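Local coordinates for response regulator receiver protein (Sinorhizobium medicae, PDB 2RDM) that is probably a two-component signalling protein with a CheY-like receiver domain, predicted to be switched by phosphorylation of an aspartate, its specific role unknown, at residues 4-9 / 119-124; 8-13 / 19-24; 12-17 / 104-109; 28-33 / 112-117; 54-59 / 67-72. The protein carries 1 engineered substitution. One frame throughout, in Å; residues are numbered along the deposited sequence. Where two conformers were deposited one is given.

In the fold
All five contacts build the CheY-like receiver domain, in which helices pack on the parallel sheet ordered 31-35, 7-11, 53-57, 82-86, 102-105. Contacts 1 and 4, with centres about 8 Å apart, both dock helix 110-122 at the end of the sheet where strands 7-11 and 31-35 begin, and they share the cluster round Phe30. Contacts 2 and 3 share Asp12 and run into the acidic pocket at the other end of the strands. Contact 5, centred about 13 Å from contact 2, brings in Asp57, the predicted phosphorylation site, here unmodified: Asp57 OD1 lies 2.7 Å from Asp12 OD2. A glycerol molecule lies near this pocket, its nearest atom about 3 Å from the Lys106 side chain.

Contact 1. Residues 4-9 / 119-124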
# COMPACT_ATOMS: atom_id res chain seq x y z
N GLU A 4 28.70 -7.32 6.97
CA GLU A 4 28.65 -8.16 5.78
C GLU A 4 27.33 -8.90 5.64
O GLU A 4 26.90 -9.21 4.52
CB GLU A 4 29.83 -9.15 5.79
CG GLU A 4 30.12 -9.85 4.45
CD GLU A 4 30.71 -8.93 3.38
OE1 GLU A 4 31.27 -7.86 3.70
OE2 GLU A 4 30.60 -9.30 2.19
N ALA A 5 26.67 -9.15 6.76
CA ALA A 5 25.47 -9.97 6.74
C ALA A 5 24.31 -9.38 7.53
O ALA A 5 24.49 -8.50 8.37
CB ALA A 5 25.78 -11.36 7.24
N VAL A 6 23.12 -9.89 7.23
CA VAL A 6 21.88 -9.47 7.86
C VAL A 6 21.57 -10.51 8.92
O VAL A 6 21.50 -11.70 8.62
CB VAL A 6 20.72 -9.41 6.83
CG1 VAL A 6 19.37 -9.10 7.50
CG2 VAL A 6 21.03 -8.38 5.76
N THR A 7 21.36 -10.06 10.15
CA THR A 7 21.14 -10.98 11.26
C THR A 7 19.67 -11.05 11.67
O THR A 7 19.05 -10.03 11.96
CB THR A 7 21.98 -10.56 12.49
OG1 THR A 7 23.36 -10.46 12.09
CG2 THR A 7 21.86 -11.59 13.61
N ILE A 8 19.14 -12.27 11.73
CA ILE A 8 17.77 -12.47 12.15
C ILE A 8 17.76 -13.18 13.51
O ILE A 8 18.40 -14.21 13.68
CB ILE A 8 16.99 -13.30 11.11
CG1 ILE A 8 17.01 -12.61 9.72
CG2 ILE A 8 15.60 -13.56 11.58
CD1 ILE A 8 16.40 -11.22 9.67
N LEU A 9 17.07 -12.57 14.48
CA LEU A 9 16.86 -13.21 15.76
C LEU A 9 15.66 -14.10 15.55
O LEU A 9 14.59 -13.61 15.20
CB LEU A 9 16.56 -12.17 16.83
CG LEU A 9 16.34 -12.67 18.27
CD1 LEU A 9 17.52 -13.51 18.78
CD2 LEU A 9 16.06 -11.51 19.20
N GLN A 119 10.72 -8.70 2.42
CA GLN A 119 9.82 -7.58 2.16
C GLN A 119 9.85 -6.55 3.29
O GLN A 119 9.88 -5.35 3.05
CB GLN A 119 8.39 -8.13 1.99
CG GLN A 119 7.33 -7.12 1.72
CD GLN A 119 5.97 -7.78 1.68
OE1 GLN A 119 5.81 -8.84 1.06
NE2 GLN A 119 5.00 -7.18 2.34
N LEU A 120 9.85 -7.01 4.54
CA LEU A 120 9.89 -6.10 5.68
C LEU A 120 11.24 -5.41 5.85
O LEU A 120 11.29 -4.25 6.22
CB LEU A 120 9.50 -6.82 6.96
CG LEU A 120 8.05 -7.30 6.98
CD1 LEU A 120 7.80 -8.08 8.27
CD2 LEU A 120 7.06 -6.16 6.82
N LEU A 121 12.33 -6.12 5.56
CA LEU A 121 13.67 -5.51 5.55
C LEU A 121 13.76 -4.48 4.45
O LEU A 121 14.29 -3.39 4.67
CB LEU A 121 14.75 -6.56 5.35
CG LEU A 121 15.09 -7.45 6.54
CD1 LEU A 121 15.70 -8.71 6.02
CD2 LEU A 121 16.05 -6.75 7.49
N ASN A 122 13.23 -4.81 3.28
CA ASN A 122 13.24 -3.89 2.13
C ASN A 122 12.43 -2.61 2.35
O ASN A 122 12.78 -1.55 1.82
CB ASN A 122 12.73 -4.59 0.87
CG ASN A 122 13.66 -5.70 0.39
OD1 ASN A 122 14.72 -5.93 0.96
ND2 ASN A 122 13.24 -6.42 -0.64
N ALA A 123 11.37 -2.71 3.14
CA ALA A 123 10.46 -1.58 3.40
C ALA A 123 11.00 -0.54 4.38
O ALA A 123 10.39 0.52 4.56
CB ALA A 123 9.09 -2.11 3.87
N ARG A 124 12.15 -0.82 5.01
CA ARG A 124 12.79 0.08 5.97
C ARG A 124 13.07 1.51 5.48
O ARG A 124 12.93 2.46 6.26
CB ARG A 124 14.09 -0.52 6.48
CG ARG A 124 13.90 -1.59 7.52
CD ARG A 124 15.16 -1.74 8.31
NE ARG A 124 15.46 -0.54 9.08
CZ ARG A 124 15.58 -0.49 10.41
NH1 ARG A 124 15.84 0.67 11.00
NH2 ARG A 124 15.43 -1.59 11.14
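Val6 and Leu121 mark the nearest approach of the two backbones, with CA atoms 9.4 Å apart, so the run into strand 7-11 and the last turn of helix 110-122 meet through side chains and no hydrogen bond crosses between them. The two residues reach toward each other tip to tip. One methyl of the valine sits before the fork of the leucine: Val6 CG1 is 4.0 Å from Leu121 CD1 and 4.1 Å from Leu121 CD2, so neither branch is preferred. The valine can do this because CG1 stands anti to the backbone N (chi1 174°). Ile8, two residues further along the same side of the strand, leaves it pointing neither at the helix nor away from it, and only its terminal methyl comes close; Ile8 CD1 stops 4.5 Å from Leu121 CD1, a looser touch. The contact buries just 86 Å² in all. Phe30 packs against Val6, Ile8 and Leu121 alike and ties the three into one apolar cluster. Gln112 of the second subunit packs on Val6 and Leu121, so this corner of the core is closed partly by the assembly. Beyond the leucine, Arg124 forms a salt bridge with Asp77. Here the C-terminal helix lies against the start of the first strand, which lies inside the sheet between 31-35 and 53-57, joining the two ends of the chain as in the doubly wound alpha/beta fold of CheY-like receiver domains.

Contact 2. Residues 8-13 / 19-24; sequences ILLADD and LDFEST
Leu10 on strand 7-11 faces Glu22 on helix 15-27 at a CA separation of 7.4 Å, the closest the two backbones come. Strand and helix are the first two elements of a beta-alpha-beta unit completed by strand 31-35, and their interface is mainly apolar, without a hydrogen bond across it. Leu10 does most of the work. With CG anti to its own N (chi1 170°), its fork opens against the helix backbone: Leu10 CD2 lies 3.6 Å from Glu22 N and 3.8 Å from Phe21 CB, while CD1 touches that same CB. The leucine and phenylalanine side chains cross at about a right angle, and Leu113 of helix 110-122 packs on Phe21 as well. Of the Glu22 side chain, CB comes within 4.0 Å of Leu10 CD2. Nearer the acidic pocket the partner changes from hydrocarbon to carboxylate. Asp12 spends OD1 on the backbone N of Glu14; its OD2 has the like-charged Asp57 OD1 close by and the phenylalanine as a further neighbour. That carboxylate and the ring are 50° apart in plane, and Asp12 OD2 arrives at the ring edge, in the ring plane, 3.3 Å from Phe21 CE2.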
# COMPACT_ATOMS: atom_id res chain seq x y z
N ILE A 8 19.14 -12.27 11.73
CA ILE A 8 17.77 -12.47 12.15
C ILE A 8 17.76 -13.18 13.51
O ILE A 8 18.40 -14.21 13.68
CB ILE A 8 16.99 -13.30 11.11
CG1 ILE A 8 17.01 -12.61 9.72
CG2 ILE A 8 15.60 -13.56 11.58
CD1 ILE A 8 16.40 -11.22 9.67
N LEU A 9 17.07 -12.57 14.48
CA LEU A 9 16.86 -13.21 15.76
C LEU A 9 15.66 -14.10 15.55
O LEU A 9 14.59 -13.61 15.20
CB LEU A 9 16.56 -12.17 16.83
CG LEU A 9 16.34 -12.67 18.27
CD1 LEU A 9 17.52 -13.51 18.78
CD2 LEU A 9 16.06 -11.51 19.20
N LEU A 10 15.85 -15.40 15.77
CA LEU A 10 14.80 -16.38 15.61
C LEU A 10 14.50 -17.02 16.97
O LEU A 10 15.38 -17.61 17.58
CB LEU A 10 15.22 -17.45 14.60
CG LEU A 10 14.38 -18.71 14.44
CD1 LEU A 10 13.03 -18.41 13.77
CD2 LEU A 10 15.13 -19.77 13.64
N ALA A 11 13.25 -16.90 17.42
CA ALA A 11 12.86 -17.41 18.73
C ALA A 11 11.77 -18.46 18.57
O ALA A 11 10.62 -18.13 18.26
CB ALA A 11 12.38 -16.27 19.65
N ASP A 12 12.14 -19.73 18.75
CA ASP A 12 11.19 -20.84 18.62
C ASP A 12 11.54 -21.95 19.60
O ASP A 12 12.71 -22.32 19.74
CB ASP A 12 11.13 -21.39 17.17
CG ASP A 12 9.95 -22.35 16.94
OD1 ASP A 12 9.81 -23.37 17.65
OD2 ASP A 12 9.13 -22.08 16.04
N ASP A 13 10.50 -22.47 20.24
CA ASP A 13 10.55 -23.51 21.29
C ASP A 13 11.11 -24.86 20.87
O ASP A 13 12.06 -25.36 21.48
CB ASP A 13 9.13 -23.76 21.82
CG ASP A 13 8.96 -23.40 23.28
OD1 ASP A 13 9.98 -23.30 24.00
OD2 ASP A 13 7.80 -23.23 23.70
N LEU A 19 15.47 -25.52 13.94
CA LEU A 19 16.48 -25.93 12.95
C LEU A 19 15.97 -25.84 11.50
O LEU A 19 16.73 -25.55 10.58
CB LEU A 19 17.01 -27.34 13.26
CG LEU A 19 18.21 -27.57 14.19
CD1 LEU A 19 19.48 -26.86 13.70
CD2 LEU A 19 17.94 -27.22 15.66
N ASP A 20 14.67 -26.08 11.32
CA ASP A 20 13.97 -25.95 10.04
C ASP A 20 13.92 -24.50 9.60
O ASP A 20 14.31 -24.17 8.48
CB ASP A 20 12.55 -26.51 10.16
CG ASP A 20 11.85 -26.64 8.83
OD1 ASP A 20 12.53 -26.77 7.79
OD2 ASP A 20 10.60 -26.64 8.84
N PHE A 21 13.43 -23.63 10.49
CA PHE A 21 13.38 -22.20 10.21
C PHE A 21 14.79 -21.63 10.07
O PHE A 21 15.04 -20.82 9.17
CB PHE A 21 12.59 -21.43 11.29
CG PHE A 21 11.15 -21.86 11.42
CD1 PHE A 21 10.37 -22.13 10.29
CD2 PHE A 21 10.56 -21.99 12.67
CE1 PHE A 21 9.04 -22.53 10.41
CE2 PHE A 21 9.23 -22.39 12.80
CZ PHE A 21 8.47 -22.66 11.67
N GLU A 22 15.71 -22.08 10.92
CA GLU A 22 17.10 -21.61 10.91
C GLU A 22 17.78 -21.89 9.58
O GLU A 22 18.39 -20.99 9.01
CB GLU A 22 17.91 -22.22 12.06
CG GLU A 22 19.36 -21.77 12.13
CD GLU A 22 20.02 -22.07 13.47
OE1 GLU A 22 19.48 -22.87 14.27
OE2 GLU A 22 21.09 -21.48 13.73
N SER A 23 17.67 -23.14 9.10
CA SER A 23 18.33 -23.52 7.84
C SER A 23 17.69 -22.86 6.62
O SER A 23 18.39 -22.51 5.68
CB SER A 23 18.38 -25.04 7.66
OG SER A 23 17.09 -25.61 7.77
N THR A 24 16.37 -22.68 6.66
CA THR A 24 15.64 -21.90 5.65
C THR A 24 16.22 -20.49 5.54
O THR A 24 16.56 -20.03 4.45
CB THR A 24 14.12 -21.85 5.96
OG1 THR A 24 13.57 -23.16 5.82
CG2 THR A 24 13.37 -20.91 5.01

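Contact 3. Residues 12-17 / 104-109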
# COMPACT_ATOMS: atom_id res chain seq x y z
N ASP A 12 12.14 -19.73 18.75
CA ASP A 12 11.19 -20.84 18.62
C ASP A 12 11.54 -21.95 19.60
O ASP A 12 12.71 -22.32 19.74
CB ASP A 12 11.13 -21.39 17.17
CG ASP A 12 9.95 -22.35 16.94
OD1 ASP A 12 9.81 -23.37 17.65
OD2 ASP A 12 9.13 -22.08 16.04
N ASP A 13 10.50 -22.47 20.24
CA ASP A 13 10.55 -23.51 21.29
C ASP A 13 11.11 -24.86 20.87
O ASP A 13 12.06 -25.36 21.48
CB ASP A 13 9.13 -23.76 21.82
CG ASP A 13 8.96 -23.40 23.28
OD1 ASP A 13 9.98 -23.30 24.00
OD2 ASP A 13 7.80 -23.23 23.70
N GLU A 14 10.50 -25.46 19.85
CA GLU A 14 10.81 -26.85 19.50
C GLU A 14 12.02 -27.01 18.57
O GLU A 14 12.25 -26.19 17.68
CB GLU A 14 9.58 -27.59 18.96
CG GLU A 14 8.75 -26.85 17.93
CD GLU A 14 7.55 -27.65 17.48
OE1 GLU A 14 7.72 -28.83 17.11
OE2 GLU A 14 6.42 -27.10 17.49
N ALA A 15 12.76 -28.10 18.81
CA ALA A 15 14.02 -28.40 18.13
C ALA A 15 13.88 -28.60 16.62
O ALA A 15 14.68 -28.05 15.85
CB ALA A 15 14.70 -29.61 18.77
N ILE A 16 12.87 -29.37 16.21
CA ILE A 16 12.63 -29.65 14.78
C ILE A 16 12.39 -28.36 13.97
O ILE A 16 12.98 -28.18 12.91
CB ILE A 16 11.50 -30.71 14.54
CG1 ILE A 16 10.19 -30.34 15.26
CG2 ILE A 16 11.97 -32.10 14.95
CD1 ILE A 16 8.92 -30.77 14.52
N LEU A 17 11.56 -27.46 14.51
CA LEU A 17 11.17 -26.24 13.81
C LEU A 17 12.24 -25.16 13.83
O LEU A 17 12.49 -24.51 12.81
CB LEU A 17 9.84 -25.71 14.35
CG LEU A 17 8.60 -26.56 14.07
CD1 LEU A 17 7.37 -25.78 14.47
CD2 LEU A 17 8.49 -27.01 12.61
N LEU A 104 2.54 -15.30 10.33
CA LEU A 104 2.43 -16.50 9.52
C LEU A 104 1.82 -17.61 10.36
O LEU A 104 2.35 -17.95 11.41
CB LEU A 104 3.81 -16.93 9.03
CG LEU A 104 4.67 -15.90 8.26
CD1 LEU A 104 5.98 -16.54 7.86
CD2 LEU A 104 3.93 -15.38 7.05
N GLU A 105 0.69 -18.16 9.93
CA GLU A 105 0.07 -19.25 10.67
C GLU A 105 0.29 -20.58 9.97
O GLU A 105 0.10 -20.69 8.75
CB GLU A 105 -1.41 -18.99 10.97
CG GLU A 105 -2.28 -18.59 9.77
CD GLU A 105 -3.72 -18.26 10.16
OE1 GLU A 105 -4.39 -17.53 9.39
OE2 GLU A 105 -4.20 -18.73 11.23
N LYS A 106 0.71 -21.58 10.74
CA LYS A 106 0.97 -22.92 10.23
C LYS A 106 -0.29 -23.52 9.59
O LYS A 106 -1.38 -23.36 10.14
CB LYS A 106 1.51 -23.82 11.36
CG LYS A 106 2.86 -23.36 11.88
CD LYS A 106 3.23 -24.09 13.16
CE LYS A 106 4.44 -23.47 13.80
NZ LYS A 106 4.62 -23.99 15.18
N PRO A 107 -0.15 -24.16 8.41
CA PRO A 107 1.10 -24.35 7.69
C PRO A 107 1.46 -23.16 6.79
O PRO A 107 0.58 -22.49 6.25
CB PRO A 107 0.82 -25.58 6.83
CG PRO A 107 -0.65 -25.52 6.57
CD PRO A 107 -1.29 -24.78 7.71
N PHE A 108 2.76 -22.90 6.68
CA PHE A 108 3.29 -21.96 5.70
C PHE A 108 4.58 -22.53 5.15
O PHE A 108 5.18 -23.42 5.75
CB PHE A 108 3.49 -20.55 6.29
CG PHE A 108 4.40 -20.52 7.48
CD1 PHE A 108 5.77 -20.33 7.32
CD2 PHE A 108 3.88 -20.64 8.77
CE1 PHE A 108 6.61 -20.31 8.42
CE2 PHE A 108 4.72 -20.60 9.87
CZ PHE A 108 6.08 -20.44 9.70
N THR A 109 5.01 -22.02 4.00
CA THR A 109 6.15 -22.58 3.31
C THR A 109 7.40 -21.77 3.60
O THR A 109 7.34 -20.66 4.12
CB THR A 109 5.92 -22.58 1.80
OG1 THR A 109 5.85 -21.22 1.35
CG2 THR A 109 4.61 -23.29 1.48
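Leu17 and Lys106 make the tight part of this small contact, meeting tip to tip beside the acidic pocket of a CheY-like receiver domain. The lysine, carried just past strand 102-105, runs out fully extended beyond CG and brings its end up to one leucine methyl: Leu17 CD1 lies 3.4 Å from Lys106 NZ and 3.8 Å from Lys106 CE. A hydrocarbon thus covers one side of the ammonium group without binding it. The charged side is looser. Glu14 OE2 stands 4.3 Å from Lys106 NZ, too far for a salt bridge, and Asp12 OD2 is at 5.0 Å from the same nitrogen; the two carboxylates probably attract the lysine from a distance. A glycerol lies close to its side chain. Lys106 occupies the place of the lysine that in this family typically contacts the phosphoryl group, and the cis peptide leading from it into Pro107 is the familiar accompaniment.

Each side has its own internal bracing. Behind the lysine, the Phe108 ring folds back on the end of the strand, one face under Leu104 CB, with Glu105 C and Lys106 N at its edge and in its plane; Thr109 then caps helix 110-122. On the opposite loop, Asp12 and Glu14 form an Asx turn that leads into helix 15-27. Its bond is bent at the hydrogen (137°) although the donor comes nearly in line with the C-O bond of the acceptor, Glu14 N lying 3.1 Å from Asp12 OD1.

Contact 4. Residues 28-33 / 112-117; sequences AGFLVT and QLITAV
Phe30 holds the one ring in this contact, and it points the far end of that ring at helix 110-122. Val117 comes from the opposite direction and sets a methyl obliquely against the ring, with Val117 CG1 3.8 Å from Phe30 CZ and nearly as close to CE1. Ile114, one turn earlier on the helix, also approaches obliquely, its CD1 lying 4.3 Å from Phe30 CE2, so both methyls meet the far end of the ring, Val117 nearer CZ and CE1, Ile114 nearer CE2. This is the junction, in the CheY-like fold, where the loop between helix 15-27 and strand 31-35 packs on the last helix. Ile8 and Leu121 add to the packing round the ring.

The loop gets its shape from Gly29, which ends helix 15-27 in a Schellman motif with a positive phi of 107° and turns the chain after Ala28; both Ala28 and Phe30 point to helix 110-122. The backbones come closest at Ala28 and Ile114, their CA atoms 7.2 Å apart, a spacing that the small alanine permits. Ala111 of the second subunit packs on Ala28 and Ile114, continuing the apolar surface into the assembly. Within the chain, Ile114 folds round the alanine: CG1 stands anti to the carbonyl carbon (chi1 -68°) and carries the terminal methyl inward, leaving CG1 and CG2 each 4.1 Å from Ala28 CB and Ile114 CD1 3.7 Å from it.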
# COMPACT_ATOMS: atom_id res chain seq x y z
N ALA A 28 18.87 -18.70 2.53
CA ALA A 28 18.50 -17.45 1.87
C ALA A 28 19.51 -16.33 2.05
O ALA A 28 19.34 -15.25 1.50
CB ALA A 28 17.15 -16.99 2.34
N GLY A 29 20.56 -16.58 2.83
CA GLY A 29 21.66 -15.64 2.98
C GLY A 29 21.73 -14.90 4.31
O GLY A 29 22.60 -14.06 4.51
N PHE A 30 20.81 -15.22 5.23
CA PHE A 30 20.77 -14.55 6.53
C PHE A 30 21.67 -15.23 7.55
O PHE A 30 21.83 -16.46 7.52
CB PHE A 30 19.34 -14.51 7.11
CG PHE A 30 18.34 -13.81 6.22
CD1 PHE A 30 18.23 -12.43 6.24
CD2 PHE A 30 17.51 -14.54 5.37
CE1 PHE A 30 17.31 -11.77 5.41
CE2 PHE A 30 16.58 -13.90 4.54
CZ PHE A 30 16.49 -12.51 4.56
N LEU A 31 22.27 -14.44 8.45
CA LEU A 31 22.82 -14.97 9.69
C LEU A 31 21.66 -15.13 10.66
O LEU A 31 20.76 -14.29 10.71
CB LEU A 31 23.84 -14.01 10.29
CG LEU A 31 25.26 -13.94 9.74
CD1 LEU A 31 26.09 -13.01 10.61
CD2 LEU A 31 25.92 -15.31 9.64
N VAL A 32 21.65 -16.22 11.42
CA VAL A 32 20.57 -16.48 12.36
C VAL A 32 21.11 -16.64 13.78
O VAL A 32 22.01 -17.46 14.03
CB VAL A 32 19.76 -17.72 11.97
CG1 VAL A 32 18.63 -17.95 12.96
CG2 VAL A 32 19.18 -17.56 10.55
N THR A 33 20.57 -15.84 14.70
CA THR A 33 20.79 -16.04 16.12
C THR A 33 19.55 -16.74 16.63
O THR A 33 18.49 -16.13 16.75
CB THR A 33 21.01 -14.71 16.86
OG1 THR A 33 22.21 -14.09 16.36
CG2 THR A 33 21.15 -14.92 18.37
N GLN A 112 7.23 -18.46 1.79
CA GLN A 112 6.45 -17.47 2.51
C GLN A 112 7.26 -16.80 3.62
O GLN A 112 7.15 -15.60 3.83
CB GLN A 112 5.24 -18.14 3.13
CG GLN A 112 4.05 -18.26 2.21
CD GLN A 112 3.00 -19.16 2.82
OE1 GLN A 112 3.05 -20.38 2.66
NE2 GLN A 112 2.06 -18.57 3.53
N LEU A 113 8.07 -17.59 4.33
CA LEU A 113 8.84 -17.06 5.44
C LEU A 113 9.88 -16.07 4.90
O LEU A 113 10.02 -14.95 5.41
CB LEU A 113 9.54 -18.17 6.22
CG LEU A 113 10.57 -17.76 7.29
CD1 LEU A 113 9.98 -16.78 8.32
CD2 LEU A 113 11.12 -19.00 7.98
N ILE A 114 10.56 -16.48 3.84
CA ILE A 114 11.65 -15.69 3.23
C ILE A 114 11.13 -14.39 2.60
O ILE A 114 11.75 -13.32 2.75
CB ILE A 114 12.41 -16.55 2.18
CG1 ILE A 114 13.19 -17.70 2.85
CG2 ILE A 114 13.35 -15.70 1.36
CD1 ILE A 114 13.97 -17.32 4.11
N THR A 115 10.01 -14.49 1.88
CA THR A 115 9.33 -13.34 1.30
C THR A 115 8.91 -12.35 2.38
O THR A 115 9.15 -11.17 2.24
CB THR A 115 8.11 -13.78 0.44
OG1 THR A 115 8.58 -14.61 -0.64
CG2 THR A 115 7.41 -12.57 -0.13
N ALA A 116 8.32 -12.83 3.48
CA ALA A 116 7.91 -11.96 4.57
C ALA A 116 9.09 -11.20 5.16
O ALA A 116 9.03 -9.99 5.31
CB ALA A 116 7.22 -12.78 5.67
N VAL A 117 10.17 -11.92 5.45
CA VAL A 117 11.34 -11.32 6.09
C VAL A 117 11.96 -10.28 5.15
O VAL A 117 12.19 -9.14 5.57
CB VAL A 117 12.38 -12.41 6.52
CG1 VAL A 117 13.69 -11.81 6.96
CG2 VAL A 117 11.81 -13.23 7.69

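Contact 5. Residues 54-59 / 67-72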
# COMPACT_ATOMS: atom_id res chain seq x y z
N VAL A 54 13.31 -9.80 13.36
CA VAL A 54 12.95 -10.71 14.43
C VAL A 54 11.85 -11.64 13.93
O VAL A 54 10.84 -11.16 13.43
CB VAL A 54 12.48 -9.93 15.70
CG1 VAL A 54 11.97 -10.90 16.77
CG2 VAL A 54 13.60 -9.04 16.27
N VAL A 55 12.10 -12.94 14.02
CA VAL A 55 11.10 -13.97 13.71
C VAL A 55 10.81 -14.74 14.99
O VAL A 55 11.68 -15.47 15.48
CB VAL A 55 11.61 -14.94 12.62
CG1 VAL A 55 10.58 -15.97 12.31
CG2 VAL A 55 11.93 -14.20 11.32
N THR A 56 9.59 -14.60 15.52
CA THR A 56 9.28 -15.11 16.86
C THR A 56 7.96 -15.88 16.93
O THR A 56 6.98 -15.47 16.34
CB THR A 56 9.30 -13.97 17.95
OG1 THR A 56 9.06 -14.51 19.26
CG2 THR A 56 8.25 -12.87 17.67
N ASP A 57 7.97 -16.98 17.69
CA ASP A 57 6.72 -17.65 18.13
C ASP A 57 5.83 -16.74 18.96
O ASP A 57 6.33 -15.83 19.60
CB ASP A 57 7.02 -18.83 19.06
CG ASP A 57 7.68 -19.98 18.37
OD1 ASP A 57 7.94 -19.90 17.15
OD2 ASP A 57 7.93 -20.98 19.08
N ILE A 58 4.54 -17.04 19.02
CA ILE A 58 3.64 -16.33 19.92
C ILE A 58 3.75 -16.89 21.34
O ILE A 58 3.89 -16.14 22.30
CB ILE A 58 2.16 -16.37 19.42
CG1 ILE A 58 2.01 -15.60 18.11
CG2 ILE A 58 1.19 -15.83 20.48
CD1 ILE A 58 2.84 -14.34 18.08
N ARG A 59 3.69 -18.22 21.46
CA ARG A 59 3.69 -18.87 22.76
C ARG A 59 5.02 -19.58 23.01
O ARG A 59 5.53 -20.29 22.15
CB ARG A 59 2.55 -19.89 22.87
CG ARG A 59 1.17 -19.35 22.53
CD ARG A 59 0.16 -20.49 22.44
NE ARG A 59 -1.10 -20.07 21.82
CZ ARG A 59 -2.23 -19.84 22.49
NH1 ARG A 59 -2.29 -19.97 23.81
NH2 ARG A 59 -3.32 -19.47 21.82
N TRP A 67 4.43 -11.59 21.67
CA TRP A 67 3.90 -10.22 21.57
C TRP A 67 4.81 -9.26 22.32
O TRP A 67 5.14 -8.17 21.83
CB TRP A 67 2.47 -10.11 22.13
CG TRP A 67 1.48 -11.13 21.61
CD1 TRP A 67 0.75 -12.01 22.36
CD2 TRP A 67 1.11 -11.34 20.25
NE1 TRP A 67 -0.06 -12.76 21.53
CE2 TRP A 67 0.14 -12.36 20.23
CE3 TRP A 67 1.48 -10.76 19.03
CZ2 TRP A 67 -0.44 -12.82 19.05
CZ3 TRP A 67 0.93 -11.22 17.87
CH2 TRP A 67 -0.04 -12.25 17.88
N GLN A 68 5.26 -9.71 23.50
CA GLN A 68 6.14 -8.90 24.32
C GLN A 68 7.55 -8.80 23.72
O GLN A 68 8.19 -7.73 23.80
CB GLN A 68 6.17 -9.40 25.76
CG GLN A 68 6.83 -8.44 26.74
CD GLN A 68 6.49 -6.97 26.51
OE1 GLN A 68 5.32 -6.58 26.43
NE2 GLN A 68 7.52 -6.14 26.43
N VAL A 69 8.01 -9.88 23.09
CA VAL A 69 9.31 -9.88 22.38
C VAL A 69 9.32 -8.77 21.33
O VAL A 69 10.28 -7.98 21.25
CB VAL A 69 9.63 -11.24 21.68
CG1 VAL A 69 10.93 -11.14 20.86
CG2 VAL A 69 9.78 -12.34 22.72
N ALA A 70 8.24 -8.69 20.55
CA ALA A 70 8.14 -7.70 19.48
C ALA A 70 8.13 -6.25 20.00
O ALA A 70 8.72 -5.36 19.38
CB ALA A 70 6.92 -7.99 18.61
N ARG A 71 7.47 -6.03 21.13
CA ARG A 71 7.41 -4.71 21.76
C ARG A 71 8.80 -4.26 22.16
O ARG A 71 9.18 -3.12 21.88
CB ARG A 71 6.48 -4.69 22.97
CG ARG A 71 5.06 -5.01 22.59
CD ARG A 71 4.02 -4.52 23.59
NE ARG A 71 2.82 -5.33 23.45
CZ ARG A 71 1.93 -5.19 22.47
NH1 ARG A 71 2.09 -4.24 21.54
NH2 ARG A 71 0.88 -6.01 22.42
N VAL A 72 9.56 -5.16 22.78
CA VAL A 72 10.96 -4.87 23.16
C VAL A 72 11.80 -4.55 21.93
O VAL A 72 12.53 -3.54 21.90
CB VAL A 72 11.58 -6.01 23.98
CG1 VAL A 72 13.04 -5.74 24.26
CG2 VAL A 72 10.83 -6.18 25.30
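Ile58 lies on the Trp67 indole, and this CH-pi contact dominates the interface. Ile58 CD1 sits 3.6 Å from the centroid of the six-membered ring of Trp67, 12° off the ring normal, over one face. The other branch brings Ile58 CG2 to 3.5 Å from Trp67 NE1, so one methyl lies over the six-membered ring and the other near NE1 and CE2. CG2 is placed there by standing anti to the backbone N. The planes of the Tyr84 and Trp67 rings are about 55° apart, and Trp93 also packs on the indole. Replacing Trp67 by an alanine would remove the flat surface under Ile58 and would probably open a gap beside Tyr84, leaving the isoleucine branches free to turn.

Plain apolar packing continues where Val54 CG1 touches Val69 CG1 at 4.2 Å. Thr56 and Val69 slide past each other in opposite directions, a van der Waals contact of a hydroxyl, with Thr56 OG1 4.1 Å from Val69 CB. Ala41 and Leu45 of helix 38-46 bear on Val69.

Within the strand segment, Thr56 OG1 donates to Asp57 O at 3.1 Å, in the carbonyl plane and on a lone pair (C=O...donor angle 129°), linking the buried hydroxyl to the carbonyl of the next residue.

Asp57 points away from the helix into the acidic pocket, where its OD2 takes a bond from Asp13 N. Strand 53-57 and helix 66-76 thus pack as the first half of a beta-alpha-beta crossover to strand 82-86, with the predicted phospho-acceptor at the strand's C-terminal end, as in CheY-like receivers.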